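Local coordinates for protein putative GTP pyrophosphokinase (Streptococcus mutans, PDB 3L9D) that probably makes the alarmone precursor pppGpp by transferring pyrophosphate from ATP to GTP, at residues Val153-Pro158 with Ile168-Gln173. Numbering follows the deposited sequence.
Sequences VIVEYP and IMAEIQ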
ATOM      1  N   VAL A 153       3.221   1.638   5.404  1.00 21.22           N
ATOM      2  CA  VAL A 153       2.982   2.692   6.387  1.00 21.13           C
ATOM      3  C   VAL A 153       1.654   2.450   7.088  1.00 17.78           C
ATOM      4  O   VAL A 153       0.657   2.185   6.439  1.00 16.05           O
ATOM      5  CB  VAL A 153       2.922   4.078   5.723  1.00 17.88           C
ATOM      6  CG1 VAL A 153       2.703   5.135   6.772  1.00 15.29           C
ATOM      7  CG2 VAL A 153       4.197   4.350   4.927  1.00 16.99           C
ATOM      8  N   ILE A 154       1.647   2.523   8.412  1.00 13.76           N
ATOM      9  CA  ILE A 154       0.411   2.413   9.147  1.00 12.96           C
ATOM     10  C   ILE A 154       0.057   3.796   9.673  1.00 15.38           C
ATOM     11  O   ILE A 154       0.911   4.515  10.206  1.00 14.31           O
ATOM     12  CB  ILE A 154       0.503   1.385  10.294  1.00 16.88           C
ATOM     13  CG1 ILE A 154       0.905   0.002   9.750  1.00 17.88           C
ATOM     14  CG2 ILE A 154      -0.820   1.306  11.060  1.00 12.93           C
ATOM     15  CD1 ILE A 154       0.019  -0.531   8.621  1.00 13.14           C
ATOM     16  N   VAL A 155      -1.198   4.177   9.476  1.00 13.11           N
ATOM     17  CA  VAL A 155      -1.669   5.471   9.905  1.00 15.08           C
ATOM     18  C   VAL A 155      -2.904   5.306  10.779  1.00 19.69           C
ATOM     19  O   VAL A 155      -3.724   4.416  10.546  1.00 20.34           O
ATOM     20  CB  VAL A 155      -1.946   6.424   8.705  1.00 20.49           C
ATOM     21  CG1 VAL A 155      -0.642   6.783   7.983  1.00 14.28           C
ATOM     22  CG2 VAL A 155      -3.010   5.831   7.726  1.00 19.80           C
ATOM     23  N   GLU A 156      -2.991   6.127  11.824  1.00 22.02           N
ATOM     24  CA  GLU A 156      -4.221   6.285  12.585  1.00 22.89           C
ATOM     25  C   GLU A 156      -5.010   7.379  11.904  1.00 21.40           C
ATOM     26  O   GLU A 156      -4.492   8.479  11.672  1.00 20.72           O
ATOM     27  CB  GLU A 156      -3.945   6.734  14.009  1.00 23.68           C
ATOM     28  CG  GLU A 156      -3.338   5.716  14.897  1.00 30.98           C
ATOM     29  CD  GLU A 156      -3.082   6.262  16.287  1.00 39.74           C
ATOM     30  OE1 GLU A 156      -3.455   7.428  16.555  1.00 41.83           O
ATOM     31  OE2 GLU A 156      -2.511   5.520  17.111  1.00 42.00           O
ATOM     32  N   TYR A 157      -6.263   7.076  11.590  1.00 20.44           N
ATOM     33  CA  TYR A 157      -7.112   7.983  10.842  1.00 18.75           C
ATOM     34  C   TYR A 157      -8.416   8.180  11.591  1.00 21.43           C
ATOM     35  O   TYR A 157      -9.133   7.213  11.856  1.00 22.18           O
ATOM     36  CB  TYR A 157      -7.382   7.438   9.441  1.00 15.52           C
ATOM     37  CG  TYR A 157      -8.141   8.411   8.599  1.00 22.06           C
ATOM     38  CD1 TYR A 157      -7.501   9.508   8.029  1.00 25.11           C
ATOM     39  CD2 TYR A 157      -9.509   8.268   8.392  1.00 20.99           C
ATOM     40  CE1 TYR A 157      -8.207  10.427   7.256  1.00 24.64           C
ATOM     41  CE2 TYR A 157     -10.224   9.193   7.626  1.00 20.88           C
ATOM     42  CZ  TYR A 157      -9.559  10.257   7.060  1.00 20.86           C
ATOM     43  OH  TYR A 157     -10.244  11.168   6.305  1.00 25.78           O
ATOM     44  N   PRO A 158      -8.707   9.429  11.978  1.00 23.57           N
ATOM     45  CA  PRO A 158      -9.971   9.712  12.654  1.00 23.72           C
ATOM     46  C   PRO A 158     -11.093   9.825  11.641  1.00 26.23           C
ATOM     47  O   PRO A 158     -11.029  10.656  10.728  1.00 29.93           O
ATOM     48  CB  PRO A 158      -9.717  11.066  13.318  1.00 23.29           C
ATOM     49  CG  PRO A 158      -8.228  11.174  13.426  1.00 26.91           C
ATOM     50  CD  PRO A 158      -7.724  10.504  12.184  1.00 27.15           C
ATOM     51  N   ILE A 168      -9.432   4.665  13.458  1.00 21.60           N
ATOM     52  CA  ILE A 168      -9.090   3.386  12.808  1.00 19.81           C
ATOM     53  C   ILE A 168      -7.650   3.353  12.266  1.00 21.15           C
ATOM     54  O   ILE A 168      -7.028   4.381  12.055  1.00 20.67           O
ATOM     55  CB  ILE A 168     -10.075   3.039  11.662  1.00 21.86           C
ATOM     56  CG1 ILE A 168      -9.979   4.058  10.523  1.00 15.52           C
ATOM     57  CG2 ILE A 168     -11.508   2.974  12.193  1.00 20.38           C
ATOM     58  CD1 ILE A 168      -9.030   3.688   9.444  1.00 15.21           C
ATOM     59  N   MET A 169      -7.111   2.165  12.035  1.00 23.92           N
ATOM     60  CA  MET A 169      -5.780   2.075  11.447  1.00 21.42           C
ATOM     61  C   MET A 169      -5.864   1.594  10.008  1.00 18.64           C
ATOM     62  O   MET A 169      -6.608   0.666   9.696  1.00 17.75           O
ATOM     63  CB  MET A 169      -4.873   1.158  12.267  1.00 21.49           C
ATOM     64  CG  MET A 169      -4.152   1.859  13.419  1.00 21.64           C
ATOM     65  SD  MET A 169      -3.002   0.739  14.250  1.00 21.32           S
ATOM     66  CE  MET A 169      -4.120  -0.182  15.300  1.00 20.96           C
ATOM     67  N   ALA A 170      -5.111   2.246   9.136  1.00 15.82           N
ATOM     68  CA  ALA A 170      -5.078   1.859   7.740  1.00 19.56           C
ATOM     69  C   ALA A 170      -3.652   1.479   7.336  1.00 20.94           C
ATOM     70  O   ALA A 170      -2.682   2.103   7.775  1.00 17.02           O
ATOM     71  CB  ALA A 170      -5.599   2.980   6.870  1.00 15.73           C
ATOM     72  N   GLU A 171      -3.515   0.448   6.511  1.00 18.96           N
ATOM     73  CA  GLU A 171      -2.206   0.149   5.961  1.00 15.92           C
ATOM     74  C   GLU A 171      -2.042   0.688   4.539  1.00 17.28           C
ATOM     75  O   GLU A 171      -2.745   0.273   3.615  1.00 19.27           O
ATOM     76  CB  GLU A 171      -1.937  -1.337   5.977  1.00 15.51           C
ATOM     77  CG  GLU A 171      -0.745  -1.678   5.123  1.00 16.46           C
ATOM     78  CD  GLU A 171      -0.243  -3.070   5.375  1.00 22.35           C
ATOM     79  OE1 GLU A 171      -0.635  -3.980   4.605  1.00 19.58           O
ATOM     80  OE2 GLU A 171       0.542  -3.246   6.349  1.00 24.73           O
ATOM     81  N   ILE A 172      -1.124   1.629   4.380  1.00 13.52           N
ATOM     82  CA  ILE A 172      -0.786   2.175   3.080  1.00 13.69           C
ATOM     83  C   ILE A 172       0.454   1.490   2.520  1.00 17.56           C
ATOM     84  O   ILE A 172       1.536   1.561   3.104  1.00 20.83           O
ATOM     85  CB  ILE A 172      -0.492   3.674   3.205  1.00 11.83           C
ATOM     86  CG1 ILE A 172      -1.684   4.381   3.829  1.00 13.76           C
ATOM     87  CG2 ILE A 172      -0.174   4.281   1.857  1.00 12.31           C
ATOM     88  CD1 ILE A 172      -1.330   5.698   4.468  1.00 14.89           C
ATOM     89  N   GLN A 173       0.319   0.816   1.391  1.00 19.73           N
ATOM     90  CA  GLN A 173       1.508   0.281   0.731  1.00 20.61           C
ATOM     91  C   GLN A 173       1.872   1.121  -0.467  1.00 20.67           C
ATOM     92  O   GLN A 173       0.995   1.494  -1.255  1.00 24.07           O
ATOM     93  CB  GLN A 173       1.319  -1.179   0.323  1.00 19.75           C
ATOM     94  CG  GLN A 173       1.254  -2.096   1.528  1.00 23.25           C
ATOM     95  CD  GLN A 173       1.149  -3.538   1.138  1.00 26.16           C
ATOM     96  OE1 GLN A 173       1.797  -3.981   0.193  1.00 28.62           O
ATOM     97  NE2 GLN A 173       0.323  -4.287   1.857  1.00 25.08           N
TER
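Val153, Val155 and Tyr157 each pair with a residue of the antiparallel strand 168-173, and between them they account for every backbone hydrogen bond of this contact. Val153 exchanges N-H and C=O with Ile172, Val155 with Ala170, and Tyr157 with Ile168. The central pair lies in the carbonyl plane both ways, Ala170 N reaching Val155 O at 2.9 Å. One bond of the last pair is less regular: Ile168 N still reaches Tyr157 O at 3.0 Å but stands 31° out of that carbonyl's plane. Several of the carbonyls also receive a CA-H, the shortest such approach being Met169 CA to Val155 O at 3.2 Å.

Ile154 and Glu156 make backbone hydrogen bonds to strand 132-139, Glu171 to strand 106-112. This hairpin thus supplies two inner strands of the five-stranded mixed sheet of the RelA/SpoT-family domain.

On the face of Val155, Ala170 and Ile172, the Ile172 CD1 methyl touches both valine branches, lying 3.7 Å from Val155 CG2. Helix 42-64 covers this side, and there Tyr157 OH hydrogen-bonds Glu50. On the other face, Ile154 turns CG1 anti to its carbonyl carbon (chi1 -57°), and a second bend at chi2 lays CD1 against Glu171 CB at 3.4 Å, while its CG2 meets Met169 SD at 3.9 Å. Within strand 168-173, Gln173 NE2 donates to Glu171 OE1 at 2.9 Å, from above the carboxylate plane.

Polarity inside this largely buried contact is therefore met almost wholly by main chain, leaving the side chains on both faces to mainly apolar packing across the hairpin. With strands 132-139 and 106-112 along the outer edges of this inner hairpin, its main-chain bonding continues into both neighbours.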